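Local coordinates for twitching motility pilus retraction protein (Geobacter sulfurreducens PCA, PDB 5ZFQ), which probably uses ATP hydrolysis to drive retraction of type IV pili, working as a ring-shaped motor of six subunits, at residues K209-A214 / E230-E235; T236-L241 / P272-Q277. One frame throughout, in Å; residues are numbered along the deposited sequence.

Overall arrangement
Both interactions lie in the C-terminal ATPase part of the chain, far in sequence from the N-terminal antiparallel sheet. Interaction 1 comes first. It closes a loop of 15 residues, in which the chain leaves helix 211-216, runs up strand 225-230 and turns back toward that helix at its end. Interaction 2 then opens within helix 234-245. Its loop of 30 residues takes in strand 249-254 and helix 259-268 before helix 275-285 begins. The two loops follow in series and neither nests in the other. Helix 234-245 serves both, and Leu231 packs on Ile237 where they meet. Their centres are 14 Å apart.

Interaction 1 of 2, residues K209-A214 / E230-E235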
loop_
_atom_site.group_PDB
_atom_site.type_symbol
_atom_site.label_atom_id
_atom_site.label_comp_id
_atom_site.label_asym_id
_atom_site.label_seq_id
_atom_site.Cartn_x
_atom_site.Cartn_y
_atom_site.Cartn_z
ATOM N N LYS A 209 8.567 -17.187 -14.976
ATOM C CA LYS A 209 8.051 -15.811 -14.985
ATOM C C LYS A 209 8.863 -14.855 -14.131
ATOM O O LYS A 209 8.775 -13.640 -14.308
ATOM C CB LYS A 209 6.594 -15.769 -14.521
ATOM C CG LYS A 209 5.598 -16.304 -15.553
ATOM C CD LYS A 209 4.183 -16.290 -14.983
ATOM C CE LYS A 209 3.183 -16.906 -15.945
ATOM N NZ LYS A 209 1.865 -17.081 -15.273
ATOM N N SER A 210 9.655 -15.402 -13.216
ATOM C CA SER A 210 10.366 -14.576 -12.254
ATOM C C SER A 210 11.363 -15.390 -11.464
ATOM O O SER A 210 11.251 -16.623 -11.380
ATOM C CB SER A 210 9.381 -13.906 -11.286
ATOM O OG SER A 210 8.678 -14.857 -10.501
ATOM N N PHE A 211 12.326 -14.699 -10.869
ATOM C CA PHE A 211 13.189 -15.329 -9.889
ATOM C C PHE A 211 12.374 -15.929 -8.746
ATOM O O PHE A 211 12.714 -16.988 -8.221
ATOM C CB PHE A 211 14.192 -14.333 -9.330
ATOM C CG PHE A 211 15.295 -14.008 -10.267
ATOM C CD1 PHE A 211 16.375 -14.892 -10.415
ATOM C CD2 PHE A 211 15.277 -12.816 -10.997
ATOM C CE1 PHE A 211 17.412 -14.601 -11.285
ATOM C CE2 PHE A 211 16.319 -12.511 -11.872
ATOM C CZ PHE A 211 17.385 -13.398 -12.021
ATOM N N LYS A 212 11.301 -15.242 -8.366
ATOM C CA LYS A 212 10.461 -15.671 -7.251
ATOM C C LYS A 212 9.801 -17.017 -7.560
ATOM O O LYS A 212 9.822 -17.928 -6.721
ATOM C CB LYS A 212 9.406 -14.605 -6.936
ATOM C CG LYS A 212 8.382 -14.986 -5.870
ATOM C CD LYS A 212 6.967 -14.482 -6.239
ATOM C CE LYS A 212 5.860 -15.470 -5.835
ATOM N NZ LYS A 212 5.860 -16.703 -6.699
ATOM N N ASN A 213 9.225 -17.141 -8.758
ATOM C CA ASN A 213 8.640 -18.407 -9.194
ATOM C C ASN A 213 9.690 -19.521 -9.253
ATOM O O ASN A 213 9.496 -20.605 -8.711
ATOM C CB ASN A 213 7.965 -18.254 -10.570
ATOM C CG ASN A 213 6.517 -17.773 -10.486
ATOM O OD1 ASN A 213 6.057 -17.306 -9.436
ATOM N ND2 ASN A 213 5.797 -17.859 -11.616
ATOM N N ALA A 214 10.807 -19.246 -9.914
ATOM C CA ALA A 214 11.799 -20.278 -10.147
ATOM C C ALA A 214 12.457 -20.751 -8.843
ATOM O O ALA A 214 12.903 -21.899 -8.737
ATOM C CB ALA A 214 12.844 -19.780 -11.122
ATOM N N GLU A 230 20.965 -12.350 -9.506
ATOM C CA GLU A 230 21.003 -11.248 -8.562
ATOM C C GLU A 230 20.212 -11.409 -7.318
ATOM O O GLU A 230 19.085 -11.801 -7.352
ATOM C CB GLU A 230 20.554 -9.941 -9.226
ATOM C CG GLU A 230 20.765 -8.683 -8.378
ATOM C CD GLU A 230 20.737 -7.376 -9.174
ATOM O OE1 GLU A 230 19.650 -6.905 -9.552
ATOM O OE2 GLU A 230 21.801 -6.795 -9.435
ATOM N N LEU A 231 20.814 -11.054 -6.211
ATOM C CA LEU A 231 20.143 -11.106 -4.964
ATOM C C LEU A 231 19.298 -9.844 -4.816
ATOM O O LEU A 231 19.603 -8.978 -4.028
ATOM C CB LEU A 231 21.153 -11.216 -3.836
ATOM C CG LEU A 231 22.044 -12.457 -3.824
ATOM C CD1 LEU A 231 22.788 -12.588 -2.529
ATOM C CD2 LEU A 231 21.268 -13.712 -4.089
ATOM N N ARG A 232 18.223 -9.754 -5.589
ATOM C CA ARG A 232 17.303 -8.620 -5.553
ATOM C C ARG A 232 16.677 -8.422 -4.169
ATOM O O ARG A 232 16.816 -7.373 -3.544
ATOM C CB ARG A 232 16.180 -8.834 -6.583
ATOM C CG ARG A 232 16.565 -8.636 -8.050
ATOM C CD ARG A 232 15.367 -8.965 -8.962
ATOM N NE ARG A 232 15.542 -8.756 -10.414
ATOM C CZ ARG A 232 16.640 -8.986 -11.148
ATOM N NH1 ARG A 232 17.751 -9.503 -10.627
ATOM N NH2 ARG A 232 16.608 -8.731 -12.453
ATOM N N ASP A 233 16.000 -9.466 -3.707
ATOM C CA ASP A 233 15.034 -9.388 -2.621
ATOM C C ASP A 233 15.568 -9.952 -1.323
ATOM O O ASP A 233 16.661 -10.506 -1.283
ATOM C CB ASP A 233 13.796 -10.181 -3.004
ATOM C CG ASP A 233 13.462 -10.044 -4.459
ATOM O OD1 ASP A 233 12.897 -9.000 -4.861
ATOM O OD2 ASP A 233 13.801 -10.985 -5.209
ATOM N N LEU A 234 14.772 -9.848 -0.264
ATOM C CA LEU A 234 15.047 -10.599 0.959
ATOM C C LEU A 234 14.796 -12.081 0.696
ATOM O O LEU A 234 15.478 -12.959 1.246
ATOM C CB LEU A 234 14.182 -10.108 2.125
ATOM C CG LEU A 234 14.492 -8.715 2.683
ATOM C CD1 LEU A 234 13.446 -8.283 3.694
ATOM C CD2 LEU A 234 15.867 -8.703 3.312
ATOM N N GLU A 235 13.818 -12.341 -0.167
ATOM C CA GLU A 235 13.391 -13.695 -0.489
ATOM C C GLU A 235 14.463 -14.485 -1.245
ATOM O O GLU A 235 14.736 -15.647 -0.913
ATOM C CB GLU A 235 12.099 -13.650 -1.303
ATOM C CG GLU A 235 11.519 -15.027 -1.578
ATOM C CD GLU A 235 10.049 -14.988 -1.980
ATOM O OE1 GLU A 235 9.366 -13.971 -1.678
ATOM O OE2 GLU A 235 9.578 -15.987 -2.578
HETATM O O HOH W 1 10.825 -17.887 -4.109
#
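Phe211 and Arg232 make one of the two patches of this contact. The two side chains cross at about a right angle. The ring corner CE2 of Phe211 sits over the centre of one guanidinium face, 3.6 Å from Arg232 CZ. The planes are 43° apart, so this is a tilted approach and not a flat stack. Arg232 reaches the ring with a chain that is straight from CG to NE. Arg232 NH1 also lies 3.4 Å from Glu230 OE1. That oxygen stands well out of the guanidinium plane, so the pair is held by charge and no N-H points at it. Phe211 also touches Ile184 of strand 180-185, which places the ring against the sheet.

The segments are two helix starts beside the mixed sheet of a RecA-like ATPase core, as expected for this secretion ATPase family. Ser210 is the N-cap just before helix 211-216; Ser210 OG accepts from Asn213 N at 2.9 Å. Leu231 is the centre of an inverse gamma turn that takes the chain out of strand 225-230, and helix 234-245 follows.

At the second helix start, Glu235 extends toward Lys212. Glu235 OE2 comes 3.6 Å from Lys212 CG, against the aliphatic part of the lysine. Lys212 CG is anti to the backbone N (chi1 175°), but the chain then bends and carries Lys212 NZ away to Asn213 OD1, 2.8 Å off. The opposite charges therefore stay apart, with Lys212 NZ 5.6 Å from Glu235 OE2. A water donates to both Lys212 O and Glu235 OE2, bridging the two helix starts.

Interaction 2 of 2, residues T236-L241 / P272-Q277; sequences TIEAAL and PYQQPQ
Glu238 and Gln274 meet through a single hydrogen bond. Gln274 NE2 donates to Glu238 OE2 at 3.1 Å, with an N-H...O angle of 149°. The carboxylate oxygen uses its anti lone pair, on the side away from OE1. It lies somewhat off the amide plane of Gln274, by 19°. The two side chains cross at about a right angle, and the planes of their end groups are 34° apart. Gln274 NE2 is the atom that touches; the amide carbon Gln274 CD stands behind it, 4.1 Å from Glu238 OE2. Both chains are extended beyond CG. Gln274 starts with CG anti to the backbone N, which carries its amide across toward helix 234-245.

The contact between the segments is thus loose, one polar bond between two partly exposed residues. The surface buried between them is 55 Å², both sides summed. Helix 234-245 packs beside the sheet of the RecA-like ATPase core. The chain returns from it through strand 249-254 and helix 259-268, and residues 272-274 lead into helix 275-285. The bond joins one flanking helix to the approach of another.

The tighter packing of helix 234-245 is with other parts of the fold. Ile237, which is buried, lies against Ile266 of helix 259-268 and against Phe270, which also meets Glu238. Leu241 is buried too, and reaches helix 275-285 further along, at Gln281 and Val285. On the 272-277 side Gln274 packs on Arg265 of a neighbouring subunit, and Gln277 hydrogen-bonds through NE2 to His255 O and through OE1 to Arg265 NH1, both of that subunit.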
loop_
_atom_site.group_PDB
_atom_site.type_symbol
_atom_site.label_atom_id
_atom_site.label_comp_id
_atom_site.label_asym_id
_atom_site.label_seq_id
_atom_site.Cartn_x
_atom_site.Cartn_y
_atom_site.Cartn_z
ATOM N N THR A 236 15.059 -13.857 -2.260
ATOM C CA THR A 236 16.106 -14.490 -3.057
ATOM C C THR A 236 17.359 -14.776 -2.211
ATOM O O THR A 236 17.939 -15.861 -2.297
ATOM C CB THR A 236 16.479 -13.614 -4.287
ATOM O OG1 THR A 236 15.333 -13.462 -5.141
ATOM C CG2 THR A 236 17.623 -14.230 -5.086
ATOM N N ILE A 237 17.770 -13.810 -1.395
ATOM C CA ILE A 237 18.903 -14.003 -0.496
ATOM C C ILE A 237 18.678 -15.194 0.451
ATOM O O ILE A 237 19.585 -16.017 0.693
ATOM C CB ILE A 237 19.174 -12.733 0.327
ATOM C CG1 ILE A 237 19.604 -11.593 -0.579
ATOM C CG2 ILE A 237 20.258 -12.947 1.364
ATOM C CD1 ILE A 237 19.873 -10.327 0.200
ATOM N N GLU A 238 17.454 -15.285 0.960
ATOM C CA GLU A 238 17.075 -16.332 1.891
ATOM C C GLU A 238 17.075 -17.686 1.227
ATOM O O GLU A 238 17.310 -18.699 1.877
ATOM C CB GLU A 238 15.695 -16.048 2.476
ATOM C CG GLU A 238 15.706 -15.532 3.896
ATOM C CD GLU A 238 14.340 -15.033 4.308
ATOM O OE1 GLU A 238 13.412 -15.141 3.473
ATOM O OE2 GLU A 238 14.186 -14.526 5.444
ATOM N N ALA A 239 16.792 -17.706 -0.067
ATOM C CA ALA A 239 16.815 -18.955 -0.804
ATOM C C ALA A 239 18.260 -19.388 -1.036
ATOM O O ALA A 239 18.608 -20.536 -0.793
ATOM C CB ALA A 239 16.060 -18.822 -2.120
ATOM N N ALA A 240 19.094 -18.456 -1.496
ATOM C CA ALA A 240 20.528 -18.692 -1.666
ATOM C C ALA A 240 21.178 -19.191 -0.380
ATOM O O ALA A 240 21.918 -20.164 -0.407
ATOM C CB ALA A 240 21.236 -17.409 -2.143
ATOM N N LEU A 241 20.911 -18.512 0.738
ATOM C CA LEU A 241 21.471 -18.910 2.026
ATOM C C LEU A 241 21.044 -20.327 2.396
ATOM O O LEU A 241 21.819 -21.107 2.955
ATOM C CB LEU A 241 21.055 -17.930 3.116
ATOM C CG LEU A 241 21.746 -16.576 2.968
ATOM C CD1 LEU A 241 21.122 -15.506 3.866
ATOM C CD2 LEU A 241 23.260 -16.729 3.229
ATOM N N PRO A 272 16.442 -5.417 11.523
ATOM C CA PRO A 272 17.446 -5.417 12.595
ATOM C C PRO A 272 17.478 -6.694 13.439
ATOM O O PRO A 272 18.565 -7.126 13.823
ATOM C CB PRO A 272 17.031 -4.212 13.446
ATOM C CG PRO A 272 16.500 -3.247 12.438
ATOM C CD PRO A 272 15.831 -4.084 11.353
ATOM N N TYR A 273 16.321 -7.291 13.715
ATOM C CA TYR A 273 16.278 -8.489 14.564
ATOM C C TYR A 273 16.890 -9.731 13.875
ATOM O O TYR A 273 17.360 -10.666 14.534
ATOM C CB TYR A 273 14.830 -8.783 15.016
ATOM C CG TYR A 273 13.805 -9.053 13.911
ATOM C CD1 TYR A 273 13.839 -10.238 13.165
ATOM C CD2 TYR A 273 12.780 -8.137 13.640
ATOM C CE1 TYR A 273 12.903 -10.497 12.169
ATOM C CE2 TYR A 273 11.825 -8.385 12.647
ATOM C CZ TYR A 273 11.886 -9.571 11.914
ATOM O OH TYR A 273 10.950 -9.836 10.920
ATOM N N GLN A 274 16.883 -9.726 12.546
ATOM C CA GLN A 274 17.333 -10.871 11.774
ATOM C C GLN A 274 18.816 -10.771 11.386
ATOM O O GLN A 274 19.441 -11.753 10.996
ATOM C CB GLN A 274 16.458 -11.016 10.527
ATOM C CG GLN A 274 16.682 -12.306 9.758
ATOM C CD GLN A 274 15.515 -12.645 8.846
ATOM O OE1 GLN A 274 14.529 -11.893 8.771
ATOM N NE2 GLN A 274 15.620 -13.786 8.142
ATOM N N GLN A 275 19.375 -9.578 11.509
ATOM C CA GLN A 275 20.758 -9.321 11.101
ATOM C C GLN A 275 21.815 -10.175 11.845
ATOM O O GLN A 275 22.768 -10.651 11.207
ATOM C CB GLN A 275 21.072 -7.817 11.249
ATOM C CG GLN A 275 20.282 -6.952 10.274
ATOM C CD GLN A 275 20.731 -5.508 10.254
ATOM O OE1 GLN A 275 21.513 -5.064 11.100
ATOM N NE2 GLN A 275 20.252 -4.769 9.266
ATOM N N PRO A 276 21.666 -10.367 13.178
ATOM C CA PRO A 276 22.526 -11.357 13.845
ATOM C C PRO A 276 22.413 -12.794 13.292
ATOM O O PRO A 276 23.422 -13.511 13.306
ATOM C CB PRO A 276 22.049 -11.295 15.300
ATOM C CG PRO A 276 21.615 -9.909 15.472
ATOM C CD PRO A 276 20.941 -9.553 14.173
ATOM N N GLN A 277 21.236 -13.214 12.822
ATOM C CA GLN A 277 21.125 -14.539 12.206
ATOM C C GLN A 277 21.882 -14.609 10.862
ATOM O O GLN A 277 22.654 -15.551 10.601
ATOM C CB GLN A 277 19.670 -14.939 11.961
ATOM C CG GLN A 277 19.612 -16.310 11.280
ATOM C CD GLN A 277 18.255 -16.697 10.734
ATOM O OE1 GLN A 277 17.319 -15.906 10.725
ATOM N NE2 GLN A 277 18.148 -17.934 10.273
#